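Local coordinates for putative ABC transporter, periplasmic binding protein, amino acid (Neisseria gonorrhoeae, PDB 2YJP) that binds L-cysteine and, as the periplasmic solute receptor of an ABC transporter, probably delivers it for uptake, at residues 129-134 with 172-177; 123-128 with 135-140; 80-85 with 99-104; 160-165 with 184-189. The protein carries 1 engineered substitution. All coordinates share one frame; numbering follows the deposited sequence.

Interaction 1: 129-134 with 172-177; sequences PERAEA and GTTADA. With CYS (cysteine), chain D.
The guanidinium of R131 lies with one face against the methyl CG2 of T174. CG2 sits 3.7 Å from NH1 of R131 and is offset toward the rim of the group. The R131 chain leaves with CG beside its backbone N (chi1 -79°) and runs extended from CG to NE. This carries the charged end from the short helix 129-132 to the start of helix 174-182. There it meets the carboxylate of the bound cysteine with two nearly straight bonds. R131 NH1 donates to cysteine O at 2.8 Å, and R131 NH2 donates to cysteine OXT at 2.9 Å. The backbone N of T174 also gives OXT a bond, 3.0 Å long. R131 NH2 is 3.2 Å from the carbonyl O of G172 as well. Beyond the two segments, R131 NH1 bonds T126 O, and R109 donates to the ligand too. T173 is the N-cap of helix 174-182. Its OG1 accepts weakly from D176 N, while its stronger partner is N170 O. The turn is closed further by G172 N, which bonds the anti lone pair of D176 OD2 at 2.9 Å. The ligand carboxylate therefore lies between the two-pronged R131 guanidinium and the N-terminal end of helix 174-182. Both would favour its ionised form, and OXT takes a bond from each side of the contact.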
loop_
_atom_site.group_PDB
_atom_site.type_symbol
_atom_site.label_atom_id
_atom_site.label_comp_id
_atom_site.label_asym_id
_atom_site.label_seq_id
_atom_site.Cartn_x
_atom_site.Cartn_y
_atom_site.Cartn_z
ATOM N N PRO A 129 12.920 8.449 -1.104
ATOM C CA PRO A 129 13.894 9.031 -2.026
ATOM C C PRO A 129 14.453 8.005 -3.017
ATOM O O PRO A 129 14.630 8.361 -4.202
ATOM C CB PRO A 129 15.005 9.540 -1.099
ATOM C CG PRO A 129 14.319 9.708 0.272
ATOM C CD PRO A 129 13.310 8.598 0.314
ATOM N N GLU A 130 14.712 6.754 -2.571
ATOM C CA GLU A 130 15.274 5.752 -3.503
ATOM C C GLU A 130 14.252 5.413 -4.610
ATOM O O GLU A 130 14.595 5.332 -5.772
ATOM C CB GLU A 130 15.840 4.495 -2.774
ATOM C CG GLU A 130 16.074 3.261 -3.681
ATOM C CD GLU A 130 17.016 2.176 -3.069
ATOM O OE1 GLU A 130 18.154 2.515 -2.680
ATOM O OE2 GLU A 130 16.637 0.976 -3.021
ATOM N N ARG A 131 12.999 5.214 -4.231
ATOM C CA ARG A 131 11.977 4.889 -5.216
ATOM C C ARG A 131 11.808 6.057 -6.230
ATOM O O ARG A 131 11.585 5.851 -7.425
ATOM C CB ARG A 131 10.655 4.561 -4.506
ATOM C CG ARG A 131 10.639 3.130 -3.943
ATOM C CD ARG A 131 9.619 2.942 -2.870
ATOM N NE ARG A 131 9.625 1.574 -2.313
ATOM C CZ ARG A 131 8.614 1.045 -1.620
ATOM N NH1 ARG A 131 7.547 1.800 -1.385
ATOM N NH2 ARG A 131 8.684 -0.208 -1.135
ATOM N N ALA A 132 11.926 7.277 -5.716
ATOM C CA ALA A 132 11.736 8.475 -6.505
ATOM C C ALA A 132 12.819 8.627 -7.574
ATOM O O ALA A 132 12.628 9.368 -8.489
ATOM C CB ALA A 132 11.653 9.714 -5.593
ATOM N N GLU A 133 13.924 7.899 -7.466
ATOM C CA GLU A 133 14.897 7.772 -8.543
ATOM C C GLU A 133 14.383 6.949 -9.709
ATOM O O GLU A 133 14.839 7.106 -10.830
ATOM C CB GLU A 133 16.216 7.143 -8.029
ATOM C CG GLU A 133 17.031 8.048 -7.120
ATOM C CD GLU A 133 18.238 7.330 -6.517
ATOM O OE1 GLU A 133 18.776 6.406 -7.159
ATOM O OE2 GLU A 133 18.675 7.679 -5.394
ATOM N N ALA A 134 13.442 6.050 -9.446
ATOM C CA ALA A 134 13.006 5.114 -10.456
ATOM C C ALA A 134 11.666 5.481 -11.081
ATOM O O ALA A 134 11.416 5.106 -12.248
ATOM C CB ALA A 134 12.988 3.720 -9.868
ATOM N N GLY A 172 10.085 -6.640 -1.004
ATOM C CA GLY A 172 10.054 -5.415 -1.806
ATOM C C GLY A 172 9.237 -4.297 -1.111
ATOM O O GLY A 172 8.861 -3.337 -1.743
ATOM N N THR A 173 8.894 -4.499 0.171
ATOM C CA THR A 173 8.202 -3.488 0.920
ATOM C C THR A 173 9.181 -2.569 1.664
ATOM O O THR A 173 10.388 -2.837 1.767
ATOM C CB THR A 173 7.201 -4.097 1.961
ATOM O OG1 THR A 173 7.876 -4.970 2.872
ATOM C CG2 THR A 173 6.031 -4.837 1.265
ATOM N N THR A 174 8.645 -1.474 2.192
ATOM C CA THR A 174 9.449 -0.568 3.029
ATOM C C THR A 174 9.884 -1.303 4.289
ATOM O O THR A 174 10.991 -1.071 4.748
ATOM C CB THR A 174 8.695 0.683 3.418
ATOM O OG1 THR A 174 7.377 0.294 3.807
ATOM C CG2 THR A 174 8.630 1.724 2.203
ATOM N N ALA A 175 9.079 -2.244 4.810
ATOM C CA ALA A 175 9.594 -3.016 5.976
ATOM C C ALA A 175 10.832 -3.840 5.630
ATOM O O ALA A 175 11.783 -3.880 6.424
ATOM C CB ALA A 175 8.545 -3.873 6.625
ATOM N N ASP A 176 10.792 -4.509 4.463
ATOM C CA ASP A 176 11.946 -5.240 3.921
ATOM C C ASP A 176 13.133 -4.286 3.812
ATOM O O ASP A 176 14.220 -4.593 4.298
ATOM C CB ASP A 176 11.546 -5.786 2.526
ATOM C CG ASP A 176 12.641 -6.568 1.841
ATOM O OD1 ASP A 176 13.741 -6.817 2.421
ATOM O OD2 ASP A 176 12.381 -6.929 0.673
ATOM N N ALA A 177 12.930 -3.110 3.205
ATOM C CA ALA A 177 14.054 -2.170 3.014
ATOM C C ALA A 177 14.599 -1.610 4.370
ATOM O O ALA A 177 15.802 -1.526 4.617
ATOM C CB ALA A 177 13.650 -1.017 2.106
HETATM N N CYS D . 3.272 0.902 1.553
HETATM C CA CYS D . 4.441 0.012 1.747
HETATM C C CYS D . 5.340 0.060 0.510
HETATM O O CYS D . 5.043 0.844 -0.442
HETATM C CB CYS D . 4.022 -1.432 1.982
HETATM S SG CYS D . 2.989 -2.138 0.687
HETATM O OXT CYS D . 6.344 -0.657 0.482
#

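Interaction 2: 123-128 with 135-140; sequences ANFTQT and VDFADP. With CYS (cysteine), chain D.
Q127 and F137 stand nearest across the contact, their CA atoms 6.9 Å apart, where the irregular segment 123-128 passes the short strand 135-137. The ring of F137 is packed on both faces. The CA of Q127 makes a CH-pi contact with one face, 3.9 Å from the F137 ring centroid. V135 CG2 lies over the opposite face, offset toward the rim. The extended Q127 chain slides past F137 in the opposite direction, with CG 3.9 Å from F137 CD2. F125 turns its CG anti to the backbone N (chi1 -158°), which sends the ring toward the strand. The rings of F125 and F137 meet obliquely, planes at 46°, and F125 CD2 comes 3.6 Å from F137 CE1. Cysteine O lies near the F125 ring edge. T126 N donates almost straight to cysteine O at 2.8 Å. The ligand amino group gives one bond to N124 O, at 2.6 Å, and another to T126 OG1. D212 from strand 208-212 adds a further bond to the ligand. A backbone carbonyl and a threonine hydroxyl at the alpha-amino group, probably with the D212 carboxylate, are typical of the amino-acid site of family 3 solute-binding proteins.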
loop_
_atom_site.group_PDB
_atom_site.type_symbol
_atom_site.label_atom_id
_atom_site.label_comp_id
_atom_site.label_asym_id
_atom_site.label_seq_id
_atom_site.Cartn_x
_atom_site.Cartn_y
_atom_site.Cartn_z
ATOM N N ALA A 123 -0.844 0.781 -5.923
ATOM C CA ALA A 123 -0.669 -0.335 -5.013
ATOM C C ALA A 123 -0.042 0.181 -3.713
ATOM O O ALA A 123 1.152 -0.002 -3.462
ATOM C CB ALA A 123 0.176 -1.457 -5.634
ATOM N N ASN A 124 -0.889 0.826 -2.898
ATOM C CA ASN A 124 -0.529 1.401 -1.587
ATOM C C ASN A 124 0.974 1.700 -1.392
ATOM O O ASN A 124 1.621 1.155 -0.476
ATOM C CB ASN A 124 -1.099 0.488 -0.460
ATOM C CG ASN A 124 -1.483 1.268 0.781
ATOM O OD1 ASN A 124 -1.026 0.967 1.900
ATOM N ND2 ASN A 124 -2.347 2.290 0.597
ATOM N N PHE A 125 1.471 2.672 -2.154
ATOM C CA PHE A 125 2.874 2.798 -2.487
ATOM C C PHE A 125 3.593 3.912 -1.727
ATOM O O PHE A 125 3.336 5.128 -1.943
ATOM C CB PHE A 125 2.987 3.037 -4.006
ATOM C CG PHE A 125 4.317 2.690 -4.605
ATOM C CD1 PHE A 125 5.199 1.821 -3.985
ATOM C CD2 PHE A 125 4.671 3.230 -5.850
ATOM C CE1 PHE A 125 6.427 1.511 -4.601
ATOM C CE2 PHE A 125 5.865 2.932 -6.460
ATOM C CZ PHE A 125 6.732 2.070 -5.857
ATOM N N THR A 126 4.478 3.524 -0.813
ATOM C CA THR A 126 5.115 4.512 0.021
ATOM C C THR A 126 6.175 5.220 -0.820
ATOM O O THR A 126 6.989 4.584 -1.490
ATOM C CB THR A 126 5.786 3.873 1.240
ATOM O OG1 THR A 126 4.799 3.181 2.040
ATOM C CG2 THR A 126 6.513 4.965 2.100
ATOM N N GLN A 127 6.144 6.538 -0.773
ATOM C CA GLN A 127 7.162 7.379 -1.387
ATOM C C GLN A 127 8.429 7.384 -0.556
ATOM O O GLN A 127 8.375 7.610 0.661
ATOM C CB GLN A 127 6.615 8.793 -1.494
ATOM C CG GLN A 127 7.664 9.796 -1.941
ATOM C CD GLN A 127 7.099 11.177 -2.256
ATOM O OE1 GLN A 127 6.020 11.552 -1.794
ATOM N NE2 GLN A 127 7.856 11.948 -3.050
ATOM N N THR A 128 9.547 7.066 -1.207
ATOM C CA THR A 128 10.882 7.164 -0.612
ATOM C C THR A 128 11.825 7.844 -1.605
ATOM O O THR A 128 11.582 7.809 -2.801
ATOM C CB THR A 128 11.477 5.767 -0.203
ATOM O OG1 THR A 128 11.923 5.032 -1.366
ATOM C CG2 THR A 128 10.448 4.940 0.592
ATOM N N VAL A 135 10.813 6.183 -10.312
ATOM C CA VAL A 135 9.450 6.542 -10.770
ATOM C C VAL A 135 9.031 7.986 -10.329
ATOM O O VAL A 135 9.668 8.588 -9.453
ATOM C CB VAL A 135 8.355 5.501 -10.269
ATOM C CG1 VAL A 135 8.745 3.981 -10.613
ATOM C CG2 VAL A 135 8.006 5.705 -8.744
ATOM N N ASP A 136 7.959 8.547 -10.895
ATOM C CA ASP A 136 7.514 9.826 -10.370
ATOM C C ASP A 136 6.260 9.673 -9.516
ATOM O O ASP A 136 5.229 9.101 -9.955
ATOM C CB ASP A 136 7.283 10.884 -11.455
ATOM C CG ASP A 136 8.588 11.396 -12.121
ATOM O OD1 ASP A 136 9.604 11.692 -11.432
ATOM O OD2 ASP A 136 8.562 11.573 -13.364
ATOM N N PHE A 137 6.337 10.220 -8.298
ATOM C CA PHE A 137 5.219 10.203 -7.354
ATOM C C PHE A 137 4.371 11.450 -7.479
ATOM O O PHE A 137 4.903 12.569 -7.448
ATOM C CB PHE A 137 5.743 10.111 -5.937
ATOM C CG PHE A 137 6.256 8.735 -5.581
ATOM C CD1 PHE A 137 5.362 7.699 -5.214
ATOM C CD2 PHE A 137 7.642 8.470 -5.581
ATOM C CE1 PHE A 137 5.854 6.430 -4.853
ATOM C CE2 PHE A 137 8.122 7.214 -5.232
ATOM C CZ PHE A 137 7.245 6.192 -4.865
ATOM N N ALA A 138 3.056 11.255 -7.633
ATOM C CA ALA A 138 2.109 12.383 -7.504
ATOM C C ALA A 138 1.901 12.774 -6.057
ATOM O O ALA A 138 2.442 12.152 -5.181
ATOM C CB ALA A 138 0.783 12.026 -8.134
ATOM N N ASP A 139 1.093 13.787 -5.816
ATOM C CA ASP A 139 0.664 14.168 -4.487
ATOM C C ASP A 139 0.200 13.011 -3.663
ATOM O O ASP A 139 -0.672 12.277 -4.107
ATOM C CB ASP A 139 -0.553 15.081 -4.568
ATOM C CG ASP A 139 -0.206 16.477 -4.965
ATOM O OD1 ASP A 139 0.986 16.745 -5.287
ATOM O OD2 ASP A 139 -1.148 17.302 -4.955
ATOM N N PRO A 140 0.705 12.932 -2.416
ATOM C CA PRO A 140 0.321 11.864 -1.474
ATOM C C PRO A 140 -1.140 11.957 -1.106
ATOM O O PRO A 140 -1.704 13.084 -1.059
ATOM C CB PRO A 140 1.188 12.099 -0.245
ATOM C CG PRO A 140 1.876 13.403 -0.440
ATOM C CD PRO A 140 1.606 13.936 -1.837
HETATM N N CYS D . 3.272 0.902 1.553
HETATM C CA CYS D . 4.441 0.012 1.747
HETATM C C CYS D . 5.340 0.060 0.510
HETATM O O CYS D . 5.043 0.844 -0.442
HETATM C CB CYS D . 4.022 -1.432 1.982
HETATM S SG CYS D . 2.989 -2.138 0.687
HETATM O OXT CYS D . 6.344 -0.657 0.482
#

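Interaction 3: 80-85 with 99-104; sequences FDVEIA and VEFVLT
This is an apolar helix-on-strand contact, in which helix 80-93 packs against strand 99-103 at one edge of the parallel sheet 99-103, 57-61, 120-121. The helix lies in the crossover of a beta-alpha-beta unit that joins strand 57-61 to its parallel neighbour 99-103. The two segments run nearly antiparallel, with 152° between their directions. Their axes come within 10.7 Å, a spacing usual for a helix lying on a sheet. F101 is the residue that both V82 and A85 meet. Its CG is beside the backbone N (chi1 -72°), and the ring reaches out to the helix. The methyl CB of A85 meets the ring at its edge, 3.6 Å from F101 CE1. V82 comes from the preceding turn of the helix and crosses the phenylalanine obliquely. V82 CG1 is 3.9 Å from F101 CZ, and V82 CG2 lies near F101 CE1. V99 serves the contact twice. Its CG1 covers one face of the F101 ring from within the strand, while its CG2 lies 3.9 Å from the carbonyl O of A85. I59 and V61 of strand 57-61 continue the apolar layer, touching A85 and F101. On the same helix, D81 turns to other partners and bonds N124 and Y141. Helix and strand therefore meet mainly through methyl groups and one aromatic ring. Shape fit and the hydrophobic effect, not directional polar bonds, hold this pair together.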
loop_
_atom_site.group_PDB
_atom_site.type_symbol
_atom_site.label_atom_id
_atom_site.label_comp_id
_atom_site.label_asym_id
_atom_site.label_seq_id
_atom_site.Cartn_x
_atom_site.Cartn_y
_atom_site.Cartn_z
ATOM N N PHE A 80 -9.434 1.000 -0.300
ATOM C CA PHE A 80 -9.197 2.417 -0.346
ATOM C C PHE A 80 -8.492 2.879 -1.635
ATOM O O PHE A 80 -8.930 3.850 -2.250
ATOM C CB PHE A 80 -8.404 2.771 0.918
ATOM C CG PHE A 80 -8.112 4.222 1.097
ATOM C CD1 PHE A 80 -9.130 5.156 1.234
ATOM C CD2 PHE A 80 -6.794 4.640 1.216
ATOM C CE1 PHE A 80 -8.826 6.530 1.469
ATOM C CE2 PHE A 80 -6.452 6.008 1.424
ATOM C CZ PHE A 80 -7.484 6.970 1.541
ATOM N N ASP A 81 -7.405 2.230 -2.033
ATOM C CA ASP A 81 -6.655 2.609 -3.238
ATOM C C ASP A 81 -7.533 2.453 -4.522
ATOM O O ASP A 81 -7.416 3.219 -5.500
ATOM C CB ASP A 81 -5.462 1.655 -3.429
ATOM C CG ASP A 81 -4.416 1.742 -2.344
ATOM O OD1 ASP A 81 -4.087 2.815 -1.826
ATOM O OD2 ASP A 81 -3.867 0.684 -2.026
ATOM N N VAL A 82 -8.368 1.428 -4.533
ATOM C CA VAL A 82 -9.249 1.113 -5.656
ATOM C C VAL A 82 -10.331 2.188 -5.796
ATOM O O VAL A 82 -10.731 2.580 -6.929
ATOM C CB VAL A 82 -9.862 -0.291 -5.418
ATOM C CG1 VAL A 82 -11.133 -0.479 -6.165
ATOM C CG2 VAL A 82 -8.785 -1.411 -5.728
ATOM N N GLU A 83 -10.829 2.675 -4.668
ATOM C CA GLU A 83 -11.836 3.713 -4.734
ATOM C C GLU A 83 -11.232 4.955 -5.421
ATOM O O GLU A 83 -11.872 5.571 -6.279
ATOM C CB GLU A 83 -12.322 4.078 -3.333
ATOM C CG GLU A 83 -13.155 3.031 -2.714
ATOM C CD GLU A 83 -14.459 2.800 -3.494
ATOM O OE1 GLU A 83 -15.219 3.719 -3.811
ATOM O OE2 GLU A 83 -14.773 1.678 -3.806
ATOM N N ILE A 84 -9.991 5.292 -5.048
ATOM C CA ILE A 84 -9.283 6.426 -5.613
ATOM C C ILE A 84 -9.102 6.155 -7.107
ATOM O O ILE A 84 -9.252 7.067 -7.945
ATOM C CB ILE A 84 -7.903 6.619 -4.940
ATOM C CG1 ILE A 84 -8.105 7.082 -3.508
ATOM C CG2 ILE A 84 -6.981 7.595 -5.779
ATOM C CD1 ILE A 84 -6.926 6.951 -2.660
ATOM N N ALA A 85 -8.775 4.910 -7.445
ATOM C CA ALA A 85 -8.569 4.573 -8.848
ATOM C C ALA A 85 -9.875 4.775 -9.674
ATOM O O ALA A 85 -9.845 5.288 -10.811
ATOM C CB ALA A 85 -7.987 3.167 -9.003
ATOM N N VAL A 99 -11.362 1.280 -15.636
ATOM C CA VAL A 99 -10.057 0.912 -15.182
ATOM C C VAL A 99 -9.872 -0.551 -15.523
ATOM O O VAL A 99 -10.750 -1.338 -15.252
ATOM C CB VAL A 99 -9.895 1.010 -13.642
ATOM C CG1 VAL A 99 -8.412 0.903 -13.265
ATOM C CG2 VAL A 99 -10.492 2.265 -13.106
ATOM N N GLU A 100 -8.744 -0.892 -16.143
ATOM C CA GLU A 100 -8.213 -2.257 -16.112
ATOM C C GLU A 100 -7.299 -2.352 -14.857
ATOM O O GLU A 100 -6.191 -1.756 -14.848
ATOM C CB GLU A 100 -7.417 -2.486 -17.377
ATOM C CG GLU A 100 -7.040 -3.921 -17.660
ATOM C CD GLU A 100 -6.961 -4.199 -19.201
ATOM N N PHE A 101 -7.756 -3.042 -13.802
ATOM C CA PHE A 101 -6.905 -3.284 -12.604
ATOM C C PHE A 101 -5.922 -4.450 -12.766
ATOM O O PHE A 101 -6.327 -5.542 -13.106
ATOM C CB PHE A 101 -7.750 -3.629 -11.395
ATOM C CG PHE A 101 -8.506 -2.482 -10.857
ATOM C CD1 PHE A 101 -7.850 -1.410 -10.265
ATOM C CD2 PHE A 101 -9.858 -2.460 -10.955
ATOM C CE1 PHE A 101 -8.547 -0.353 -9.784
ATOM C CE2 PHE A 101 -10.588 -1.375 -10.463
ATOM C CZ PHE A 101 -9.909 -0.331 -9.887
ATOM N N VAL A 102 -4.652 -4.219 -12.474
ATOM C CA VAL A 102 -3.630 -5.191 -12.706
ATOM C C VAL A 102 -3.066 -5.495 -11.316
ATOM O O VAL A 102 -2.587 -4.598 -10.607
ATOM C CB VAL A 102 -2.527 -4.610 -13.660
ATOM C CG1 VAL A 102 -1.304 -5.551 -13.737
ATOM C CG2 VAL A 102 -3.100 -4.315 -15.056
ATOM N N LEU A 103 -3.155 -6.745 -10.898
ATOM C CA LEU A 103 -2.698 -7.109 -9.580
ATOM C C LEU A 103 -1.188 -7.106 -9.567
ATOM O O LEU A 103 -0.525 -7.728 -10.426
ATOM C CB LEU A 103 -3.259 -8.475 -9.138
ATOM C CG LEU A 103 -4.782 -8.589 -9.044
ATOM C CD1 LEU A 103 -5.214 -9.981 -8.437
ATOM C CD2 LEU A 103 -5.458 -7.441 -8.323
ATOM N N THR A 104 -0.633 -6.398 -8.602
ATOM C CA THR A 104 0.796 -6.195 -8.584
ATOM C C THR A 104 1.390 -6.637 -7.255
ATOM O O THR A 104 0.965 -6.102 -6.250
ATOM C CB THR A 104 1.089 -4.666 -8.752
ATOM O OG1 THR A 104 0.384 -4.167 -9.891
ATOM C CG2 THR A 104 2.560 -4.408 -9.017
#

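Interaction 4: 160-165 with 184-189; sequences AQLKDQ and PEVKLL. With ZN (zinc ion), chain E.
The contact belongs to a beta-alpha-beta unit in which the parallel strands 166-170 and 187-191 are joined by helix 174-182. It lies at the starts of the two strands. L162 ends a 3-10 turn and begins a type II beta turn that runs to Q165. The turn is closed by a weak bond from Q165 N to L162 O. L162 CD1 packs on both methyls of V186, coming 3.7 Å from V186 CG1. Farther along, the CB of K187 is 3.6 Å from the carbonyl O of Q165. Water joins the backbones here. One molecule donates to Q165 O at 2.6 Å and accepts from K187 N at 2.8 Å. K187 has its CG anti to the backbone N, and its chain bends at chi3 and chi4, curling NZ back toward the turn. NZ gives a bond to a second water, 2.8 Å away, which makes only a weak bond to D164 O. On the zinc side, E185 bends at chi2 and binds the metal through OE2, at 2.1 Å. H183 ND1 is a second ligand of this zinc. Outside the two segments, L162 and Q165 touch V207. V186 rests on L167 of strand 166-170, K187 bonds L167 through its backbone, and L188 packs on F179 and T180 of helix 174-182.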
loop_
_atom_site.group_PDB
_atom_site.type_symbol
_atom_site.label_atom_id
_atom_site.label_comp_id
_atom_site.label_asym_id
_atom_site.label_seq_id
_atom_site.Cartn_x
_atom_site.Cartn_y
_atom_site.Cartn_z
ATOM N N ALA A 160 16.599 -6.896 20.152
ATOM C CA ALA A 160 17.342 -8.011 20.786
ATOM C C ALA A 160 16.544 -9.324 20.827
ATOM O O ALA A 160 17.106 -10.409 20.835
ATOM C CB ALA A 160 17.834 -7.671 22.208
ATOM N N GLN A 161 15.222 -9.229 20.891
ATOM C CA GLN A 161 14.349 -10.411 20.911
ATOM C C GLN A 161 14.358 -11.176 19.582
ATOM O O GLN A 161 13.970 -12.344 19.536
ATOM C CB GLN A 161 12.925 -10.038 21.305
ATOM C CG GLN A 161 12.753 -9.763 22.800
ATOM C CD GLN A 161 11.446 -9.058 23.097
ATOM O OE1 GLN A 161 10.855 -8.400 22.238
ATOM N NE2 GLN A 161 11.014 -9.164 24.313
ATOM N N LEU A 162 14.860 -10.576 18.504
ATOM C CA LEU A 162 14.990 -11.316 17.285
ATOM C C LEU A 162 16.265 -12.215 17.185
ATOM O O LEU A 162 16.391 -13.028 16.235
ATOM C CB LEU A 162 14.790 -10.389 16.097
ATOM C CG LEU A 162 13.425 -9.660 16.079
ATOM C CD1 LEU A 162 13.369 -8.544 15.019
ATOM C CD2 LEU A 162 12.210 -10.577 15.934
ATOM N N LYS A 163 17.171 -12.144 18.175
ATOM C CA LYS A 163 18.393 -12.974 18.160
ATOM C C LYS A 163 18.149 -14.480 17.922
ATOM O O LYS A 163 17.399 -15.138 18.682
ATOM C CB LYS A 163 19.143 -12.817 19.483
ATOM C CG LYS A 163 20.495 -13.567 19.574
ATOM C CD LYS A 163 21.640 -12.733 18.986
ATOM N N ASP A 164 18.810 -15.045 16.901
ATOM C CA ASP A 164 18.661 -16.495 16.573
ATOM C C ASP A 164 17.239 -16.831 16.088
ATOM O O ASP A 164 16.787 -17.982 16.175
ATOM C CB ASP A 164 19.057 -17.405 17.756
ATOM C CG ASP A 164 20.537 -17.320 18.089
ATOM O OD1 ASP A 164 21.314 -16.980 17.160
ATOM O OD2 ASP A 164 20.935 -17.581 19.258
ATOM N N GLN A 165 16.540 -15.820 15.587
ATOM C CA GLN A 165 15.153 -15.973 15.196
ATOM C C GLN A 165 14.886 -15.285 13.835
ATOM O O GLN A 165 15.701 -14.505 13.368
ATOM C CB GLN A 165 14.246 -15.412 16.287
ATOM C CG GLN A 165 14.451 -16.047 17.666
ATOM C CD GLN A 165 13.576 -17.279 17.917
ATOM O OE1 GLN A 165 13.470 -18.183 17.078
ATOM N NE2 GLN A 165 12.939 -17.312 19.085
ATOM N N PRO A 184 20.756 -5.046 9.931
ATOM C CA PRO A 184 21.272 -6.187 9.152
ATOM C C PRO A 184 21.520 -7.398 10.015
ATOM O O PRO A 184 21.679 -8.486 9.487
ATOM C CB PRO A 184 22.604 -5.687 8.594
ATOM C CG PRO A 184 23.000 -4.492 9.481
ATOM C CD PRO A 184 21.697 -3.908 9.945
ATOM N N GLU A 185 21.544 -7.196 11.327
ATOM C CA GLU A 185 21.692 -8.288 12.264
ATOM C C GLU A 185 20.410 -9.163 12.356
ATOM O O GLU A 185 20.453 -10.250 12.904
ATOM C CB GLU A 185 22.098 -7.728 13.638
ATOM C CG GLU A 185 20.944 -7.301 14.583
ATOM C CD GLU A 185 20.420 -5.861 14.324
ATOM O OE1 GLU A 185 20.786 -5.289 13.295
ATOM O OE2 GLU A 185 19.647 -5.303 15.179
ATOM N N VAL A 186 19.273 -8.667 11.873
ATOM C CA VAL A 186 18.017 -9.396 11.961
ATOM C C VAL A 186 17.831 -10.272 10.718
ATOM O O VAL A 186 17.822 -9.764 9.571
ATOM C CB VAL A 186 16.766 -8.445 12.110
ATOM C CG1 VAL A 186 15.444 -9.262 12.029
ATOM C CG2 VAL A 186 16.843 -7.663 13.442
ATOM N N LYS A 187 17.658 -11.574 10.949
ATOM C CA LYS A 187 17.437 -12.526 9.884
ATOM C C LYS A 187 16.021 -12.396 9.280
ATOM O O LYS A 187 15.028 -12.486 9.999
ATOM C CB LYS A 187 17.707 -13.926 10.421
ATOM C CG LYS A 187 17.347 -15.050 9.478
ATOM C CD LYS A 187 18.250 -16.278 9.690
ATOM C CE LYS A 187 17.601 -17.334 10.642
ATOM N NZ LYS A 187 18.092 -17.339 12.112
ATOM N N LEU A 188 15.942 -12.191 7.964
ATOM C CA LEU A 188 14.668 -12.017 7.257
ATOM C C LEU A 188 14.293 -13.222 6.399
ATOM O O LEU A 188 15.121 -13.783 5.658
ATOM C CB LEU A 188 14.737 -10.804 6.308
ATOM C CG LEU A 188 15.052 -9.451 6.951
ATOM C CD1 LEU A 188 15.218 -8.394 5.844
ATOM C CD2 LEU A 188 13.986 -9.073 8.071
ATOM N N LEU A 189 13.027 -13.572 6.467
ATOM C CA LEU A 189 12.432 -14.515 5.535
ATOM C C LEU A 189 11.361 -13.771 4.730
ATOM O O LEU A 189 10.411 -13.242 5.272
ATOM C CB LEU A 189 11.811 -15.689 6.281
ATOM C CG LEU A 189 11.202 -16.804 5.431
ATOM C CD1 LEU A 189 12.226 -17.515 4.679
ATOM C CD2 LEU A 189 10.698 -17.892 6.265
HETATM ZN ZN ZN E . 19.347 -3.283 14.952
HETATM O O HOH W 1 16.088 -19.076 13.118
HETATM O O HOH W 2 17.607 -12.798 13.448
HETATM O O HOH W 3 20.549 -2.335 13.970
#

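Overall arrangement
Interaction 3 closes first along the chain. Interactions 1 and 2 then interleave, as do 1 and 4. Interactions 1 and 2, centres about 10 Å apart, share the cysteine pocket, linked by R131 to T126. Interaction 3 lies about 14 Å from interaction 2, centre to centre, tied by N124 to D81. Interaction 4 is remote, its centre about 35 Å from that of interaction 3, across the chain's centre. Helix 174-182 connects it to the pocket. Interactions 2 and 4 share a mixed sheet, through strands 135-137 and 187-191. Ligand recognition thus sits between the two lobes expected of this family, with interaction 3 in the body of one lobe and interaction 4 far out on the other.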